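Local coordinates for hypothetical protein PSPTO5229 (Pseudomonas syringae pv. tomato str. DC3000, PDB 2EVE) that is of unknown function but folds as an EVE domain, related to the PUA and ASCH domains, which suggests a role in binding modified nucleic acids, at residues Leu18-Tyr32 / Pro93-Phe105. Residues are numbered along the deposited sequence; the frame is centred on the assembly and turned at random.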
loop_
_atom_site.group_PDB
_atom_site.type_symbol
_atom_site.label_atom_id
_atom_site.label_comp_id
_atom_site.label_asym_id
_atom_site.label_seq_id
_atom_site.Cartn_x
_atom_site.Cartn_y
_atom_site.Cartn_z
ATOM N N LEU A 18 -1.674 -12.123 1.628
ATOM C CA LEU A 18 -2.313 -11.476 2.772
ATOM C C LEU A 18 -3.545 -12.265 3.194
ATOM O O LEU A 18 -3.817 -12.413 4.382
ATOM C CB LEU A 18 -2.707 -10.030 2.435
ATOM C CG LEU A 18 -3.437 -9.253 3.544
ATOM C CD1 LEU A 18 -2.575 -9.209 4.803
ATOM C CD2 LEU A 18 -3.749 -7.835 3.068
ATOM N N GLN A 19 -4.291 -12.771 2.218
ATOM C CA GLN A 19 -5.477 -13.559 2.513
ATOM C C GLN A 19 -5.062 -14.797 3.306
ATOM O O GLN A 19 -5.729 -15.184 4.269
ATOM C CB GLN A 19 -6.167 -13.971 1.213
ATOM C CG GLN A 19 -7.406 -14.828 1.396
ATOM C CD GLN A 19 -8.048 -15.177 0.068
ATOM O OE1 GLN A 19 -7.365 -15.583 -0.872
ATOM N NE2 GLN A 19 -9.365 -15.031 -0.012
ATOM N N ARG A 20 -3.952 -15.404 2.903
ATOM C CA ARG A 20 -3.438 -16.598 3.571
ATOM C C ARG A 20 -2.949 -16.309 4.986
ATOM O O ARG A 20 -3.324 -17.000 5.938
ATOM C CB ARG A 20 -2.295 -17.212 2.749
ATOM C CG ARG A 20 -1.487 -18.284 3.490
ATOM C CD ARG A 20 -0.483 -18.971 2.570
ATOM N NE ARG A 20 0.424 -18.033 1.910
ATOM C CZ ARG A 20 1.491 -17.476 2.478
ATOM N NH1 ARG A 20 1.809 -17.757 3.738
ATOM N NH2 ARG A 20 2.244 -16.636 1.782
ATOM N N LEU A 21 -2.109 -15.284 5.116
ATOM C CA LEU A 21 -1.532 -14.905 6.397
ATOM C C LEU A 21 -2.510 -14.324 7.408
ATOM O O LEU A 21 -2.313 -14.466 8.615
ATOM C CB LEU A 21 -0.391 -13.910 6.176
ATOM C CG LEU A 21 0.836 -14.457 5.444
ATOM C CD1 LEU A 21 1.806 -13.319 5.177
ATOM C CD2 LEU A 21 1.506 -15.538 6.287
ATOM N N GLY A 22 -3.562 -13.670 6.925
ATOM C CA GLY A 22 -4.530 -13.073 7.829
ATOM C C GLY A 22 -4.045 -11.700 8.237
ATOM O O GLY A 22 -4.758 -10.704 8.107
ATOM N N LYS A 23 -2.825 -11.650 8.759
ATOM C CA LYS A 23 -2.228 -10.382 9.138
ATOM C C LYS A 23 -0.743 -10.512 8.859
ATOM O O LYS A 23 -0.180 -11.610 8.921
ATOM C CB LYS A 23 -2.506 -10.048 10.609
ATOM C CG LYS A 23 -1.475 -10.491 11.622
ATOM C CD LYS A 23 -1.812 -9.882 12.983
ATOM C CE LYS A 23 -0.870 -10.351 14.076
ATOM N NZ LYS A 23 0.519 -9.848 13.911
ATOM N N ALA A 24 -0.118 -9.392 8.521
ATOM C CA ALA A 24 1.295 -9.384 8.188
ATOM C C ALA A 24 1.902 -8.003 8.377
ATOM O O ALA A 24 1.194 -7.034 8.654
ATOM C CB ALA A 24 1.474 -9.829 6.740
ATOM N N ARG A 25 3.219 -7.918 8.221
ATOM C CA ARG A 25 3.917 -6.647 8.356
ATOM C C ARG A 25 4.145 -6.018 6.990
ATOM O O ARG A 25 4.582 -6.684 6.050
ATOM C CB ARG A 25 5.273 -6.840 9.042
ATOM C CG ARG A 25 6.050 -5.538 9.247
ATOM C CD ARG A 25 7.379 -5.791 9.938
ATOM N NE ARG A 25 8.294 -6.551 9.092
ATOM C CZ ARG A 25 9.147 -7.459 9.550
ATOM N NH1 ARG A 25 9.197 -7.725 10.851
ATOM N NH2 ARG A 25 9.953 -8.096 8.714
ATOM N N TRP A 26 3.834 -4.731 6.884
ATOM C CA TRP A 26 4.044 -3.991 5.650
ATOM C C TRP A 26 5.321 -3.210 5.910
ATOM O O TRP A 26 5.364 -2.367 6.801
ATOM C CB TRP A 26 2.891 -3.021 5.400
ATOM C CG TRP A 26 2.824 -2.524 3.984
ATOM C CD1 TRP A 26 3.516 -1.481 3.436
ATOM C CD2 TRP A 26 2.031 -3.080 2.931
ATOM N NE1 TRP A 26 3.202 -1.357 2.095
ATOM C CE2 TRP A 26 2.296 -2.330 1.763
ATOM C CE3 TRP A 26 1.129 -4.149 2.860
ATOM C CZ2 TRP A 26 1.681 -2.612 0.537
ATOM C CZ3 TRP A 26 0.517 -4.429 1.642
ATOM C CH2 TRP A 26 0.800 -3.665 0.498
ATOM N N ASP A 27 6.367 -3.495 5.147
ATOM C CA ASP A 27 7.627 -2.803 5.354
ATOM C C ASP A 27 8.270 -2.416 4.038
ATOM O O ASP A 27 7.637 -2.490 2.992
ATOM C CB ASP A 27 8.576 -3.698 6.155
ATOM C CG ASP A 27 8.726 -5.080 5.550
ATOM O OD1 ASP A 27 8.879 -5.172 4.315
ATOM O OD2 ASP A 27 8.700 -6.077 6.305
ATOM N N GLY A 28 9.526 -1.982 4.098
ATOM C CA GLY A 28 10.231 -1.616 2.882
ATOM C C GLY A 28 9.800 -0.334 2.199
ATOM O O GLY A 28 10.110 -0.128 1.019
ATOM N N VAL A 29 9.076 0.527 2.907
ATOM C CA VAL A 29 8.668 1.798 2.322
ATOM C C VAL A 29 9.856 2.723 2.562
ATOM O O VAL A 29 10.230 2.987 3.707
ATOM C CB VAL A 29 7.392 2.338 2.988
ATOM C CG1 VAL A 29 7.035 3.697 2.404
ATOM C CG2 VAL A 29 6.247 1.351 2.753
ATOM N N ARG A 30 10.456 3.195 1.472
ATOM C CA ARG A 30 11.651 4.026 1.553
ATOM C C ARG A 30 11.555 5.361 0.834
ATOM O O ARG A 30 12.512 5.813 0.207
ATOM C CB ARG A 30 12.841 3.230 1.011
ATOM C CG ARG A 30 13.143 1.967 1.819
ATOM C CD ARG A 30 13.765 2.317 3.167
ATOM N NE ARG A 30 14.103 1.142 3.969
ATOM C CZ ARG A 30 13.249 0.490 4.751
ATOM N NH1 ARG A 30 11.987 0.890 4.845
ATOM N NH2 ARG A 30 13.661 -0.557 5.457
ATOM N N ASN A 31 10.392 5.989 0.932
ATOM C CA ASN A 31 10.149 7.295 0.334
ATOM C C ASN A 31 9.591 8.093 1.508
ATOM O O ASN A 31 8.676 7.629 2.190
ATOM C CB ASN A 31 9.123 7.153 -0.798
ATOM C CG ASN A 31 8.631 8.484 -1.320
ATOM O OD1 ASN A 31 7.911 9.200 -0.633
ATOM N ND2 ASN A 31 9.017 8.821 -2.546
ATOM N N TYR A 32 10.144 9.274 1.767
ATOM C CA TYR A 32 9.687 10.066 2.904
ATOM C C TYR A 32 8.222 10.481 2.856
ATOM O O TYR A 32 7.540 10.460 3.879
ATOM C CB TYR A 32 10.584 11.292 3.082
ATOM C CG TYR A 32 11.958 10.938 3.597
ATOM C CD1 TYR A 32 12.125 10.403 4.877
ATOM C CD2 TYR A 32 13.088 11.105 2.798
ATOM C CE1 TYR A 32 13.386 10.044 5.348
ATOM C CE2 TYR A 32 14.353 10.748 3.261
ATOM C CZ TYR A 32 14.494 10.219 4.533
ATOM O OH TYR A 32 15.745 9.862 4.986
ATOM N N PRO A 93 15.047 5.957 10.403
ATOM C CA PRO A 93 14.192 6.886 9.656
ATOM C C PRO A 93 12.946 6.269 9.027
ATOM O O PRO A 93 12.093 6.992 8.514
ATOM C CB PRO A 93 15.136 7.440 8.584
ATOM C CG PRO A 93 16.524 7.180 9.148
ATOM C CD PRO A 93 16.355 5.817 9.745
ATOM N N TRP A 94 12.829 4.947 9.081
ATOM C CA TRP A 94 11.702 4.273 8.448
ATOM C C TRP A 94 10.703 3.604 9.376
ATOM O O TRP A 94 11.042 3.176 10.480
ATOM C CB TRP A 94 12.239 3.257 7.443
ATOM C CG TRP A 94 13.216 3.877 6.501
ATOM C CD1 TRP A 94 14.550 3.600 6.398
ATOM C CD2 TRP A 94 12.942 4.903 5.542
ATOM N NE1 TRP A 94 15.125 4.395 5.432
ATOM C CE2 TRP A 94 14.159 5.206 4.894
ATOM C CE3 TRP A 94 11.784 5.603 5.173
ATOM C CZ2 TRP A 94 14.252 6.174 3.889
ATOM C CZ3 TRP A 94 11.876 6.569 4.172
ATOM C CH2 TRP A 94 13.105 6.846 3.545
ATOM N N SER A 95 9.467 3.503 8.898
ATOM C CA SER A 95 8.383 2.906 9.667
ATOM C C SER A 95 7.630 1.829 8.905
ATOM O O SER A 95 7.419 1.931 7.698
ATOM C CB SER A 95 7.383 3.989 10.086
ATOM O OG SER A 95 8.009 5.005 10.845
ATOM N N ALA A 96 7.224 0.798 9.634
ATOM C CA ALA A 96 6.450 -0.295 9.073
ATOM C C ALA A 96 5.177 -0.330 9.901
ATOM O O ALA A 96 5.029 0.430 10.857
ATOM C CB ALA A 96 7.202 -1.610 9.225
ATOM N N LEU A 97 4.248 -1.196 9.527
ATOM C CA LEU A 97 3.025 -1.336 10.295
ATOM C C LEU A 97 2.422 -2.688 9.980
ATOM O O LEU A 97 2.846 -3.351 9.040
ATOM C CB LEU A 97 2.047 -0.192 9.989
ATOM C CG LEU A 97 1.703 0.200 8.549
ATOM C CD1 LEU A 97 0.922 -0.907 7.865
ATOM C CD2 LEU A 97 0.884 1.485 8.591
ATOM N N ASP A 98 1.462 -3.118 10.787
ATOM C CA ASP A 98 0.835 -4.405 10.545
ATOM C C ASP A 98 -0.512 -4.211 9.876
ATOM O O ASP A 98 -1.277 -3.316 10.244
ATOM C CB ASP A 98 0.646 -5.180 11.851
ATOM C CG ASP A 98 1.956 -5.474 12.557
ATOM O OD1 ASP A 98 2.990 -5.638 11.874
ATOM O OD2 ASP A 98 1.943 -5.554 13.802
ATOM N N ILE A 99 -0.794 -5.056 8.890
ATOM C CA ILE A 99 -2.048 -4.990 8.156
ATOM C C ILE A 99 -2.801 -6.313 8.220
ATOM O O ILE A 99 -2.230 -7.355 8.540
ATOM C CB ILE A 99 -1.818 -4.658 6.672
ATOM C CG1 ILE A 99 -0.993 -5.767 6.012
ATOM C CG2 ILE A 99 -1.106 -3.316 6.543
ATOM C CD1 ILE A 99 -1.198 -5.872 4.523
ATOM N N GLY A 100 -4.091 -6.256 7.908
ATOM C CA GLY A 100 -4.911 -7.451 7.920
ATOM C C GLY A 100 -5.726 -7.589 6.648
ATOM O O GLY A 100 -5.983 -6.604 5.953
ATOM N N PHE A 101 -6.139 -8.813 6.340
ATOM C CA PHE A 101 -6.920 -9.064 5.135
ATOM C C PHE A 101 -8.368 -8.613 5.262
ATOM O O PHE A 101 -8.991 -8.764 6.314
ATOM C CB PHE A 101 -6.890 -10.557 4.784
ATOM C CG PHE A 101 -7.697 -10.914 3.566
ATOM C CD1 PHE A 101 -8.950 -11.507 3.689
ATOM C CD2 PHE A 101 -7.202 -10.654 2.293
ATOM C CE1 PHE A 101 -9.703 -11.839 2.557
ATOM C CE2 PHE A 101 -7.941 -10.980 1.155
ATOM C CZ PHE A 101 -9.195 -11.575 1.288
ATOM N N VAL A 102 -8.890 -8.032 4.188
ATOM C CA VAL A 102 -10.279 -7.601 4.161
ATOM C C VAL A 102 -10.995 -8.254 2.981
ATOM O O VAL A 102 -12.013 -8.916 3.164
ATOM C CB VAL A 102 -10.413 -6.057 4.070
ATOM C CG1 VAL A 102 -11.880 -5.675 3.890
ATOM C CG2 VAL A 102 -9.871 -5.410 5.338
ATOM N N ASP A 103 -10.463 -8.092 1.772
ATOM C CA ASP A 103 -11.111 -8.690 0.610
ATOM C C ASP A 103 -10.172 -8.844 -0.578
ATOM O O ASP A 103 -9.166 -8.144 -0.694
ATOM C CB ASP A 103 -12.336 -7.846 0.220
ATOM C CG ASP A 103 -13.270 -8.563 -0.744
ATOM O OD1 ASP A 103 -13.310 -9.812 -0.734
ATOM O OD2 ASP A 103 -13.983 -7.871 -1.502
ATOM N N ILE A 104 -10.495 -9.791 -1.452
ATOM C CA ILE A 104 -9.696 -10.023 -2.643
ATOM C C ILE A 104 -10.639 -9.962 -3.839
ATOM O O ILE A 104 -11.723 -10.548 -3.821
ATOM C CB ILE A 104 -8.971 -11.391 -2.584
ATOM C CG1 ILE A 104 -8.159 -11.601 -3.860
ATOM C CG2 ILE A 104 -9.975 -12.512 -2.350
ATOM C CD1 ILE A 104 -7.294 -12.842 -3.842
ATOM N N PHE A 105 -10.235 -9.222 -4.864
ATOM C CA PHE A 105 -11.051 -9.061 -6.058
ATOM C C PHE A 105 -10.908 -10.245 -7.009
ATOM O O PHE A 105 -9.823 -10.806 -7.165
ATOM C CB PHE A 105 -10.662 -7.774 -6.800
ATOM C CG PHE A 105 -10.913 -6.504 -6.019
ATOM C CD1 PHE A 105 -11.581 -6.522 -4.799
ATOM C CD2 PHE A 105 -10.490 -5.277 -6.527
ATOM C CE1 PHE A 105 -11.830 -5.337 -4.100
ATOM C CE2 PHE A 105 -10.734 -4.090 -5.837
ATOM C CZ PHE A 105 -11.404 -4.119 -4.622
HETATM O O HOH W 1 0.062 -6.949 15.137
HETATM O O HOH W 2 8.747 3.858 5.966
HETATM O O HOH W 3 8.309 0.319 5.743
#
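Arg30 lays its guanidinium almost flat on the indole of Trp94, planes 7° apart, with its CD over the five-membered ring, 3.3 Å from the centroid; Pro93 CB lies toward the opposite face's rim. CG of Arg30 lies beside the backbone N (chi1 -62°) and a bend at chi2 folds the chain over the indole. Tyr82 O and a salt bridge to Asp72 hold the guanidinium, whose NH1 donates in plane to Val29 O, while Asp84 takes the indole N-H. Tyr32 adds an offset stack on the six-membered ring, centroids 4.7 Å apart and planes at 23°.

At the far end, the Phe101 ring carries Gln19 CB on one face and the backbone N of Asp103 over the centre of the other, with Ile104 CB at its edge. Between these ends, Ile99 CD1 reaches the edge of the Trp26 indole, 3.3 Å from CE3, and packs 3.5 Å from Leu18 CD2. Met6 of strand 3-8 touches Trp26 and Ile99.

The backbones join through reciprocal hydrogen bonds between Ala24 and Ile99 and between Trp26 and Leu97; that from Trp26 N to Leu97 O is nearly straight at 2.7 Å. Phe101 N extends the pairing to Gly22 O. Beyond Asp27 the chains part, and two waters bridge Val29 to the backbone of Ser95. On the Lys23 and Asp98 face, another water links Lys23 NZ to Asp98 OD2; Tyr70 OH holds OD1.

Strand 23-26 is an antiparallel edge strand, entered from helix 15-21 through a turn at positive-phi Gly22, on the mixed sheet of the PUA-related EVE fold.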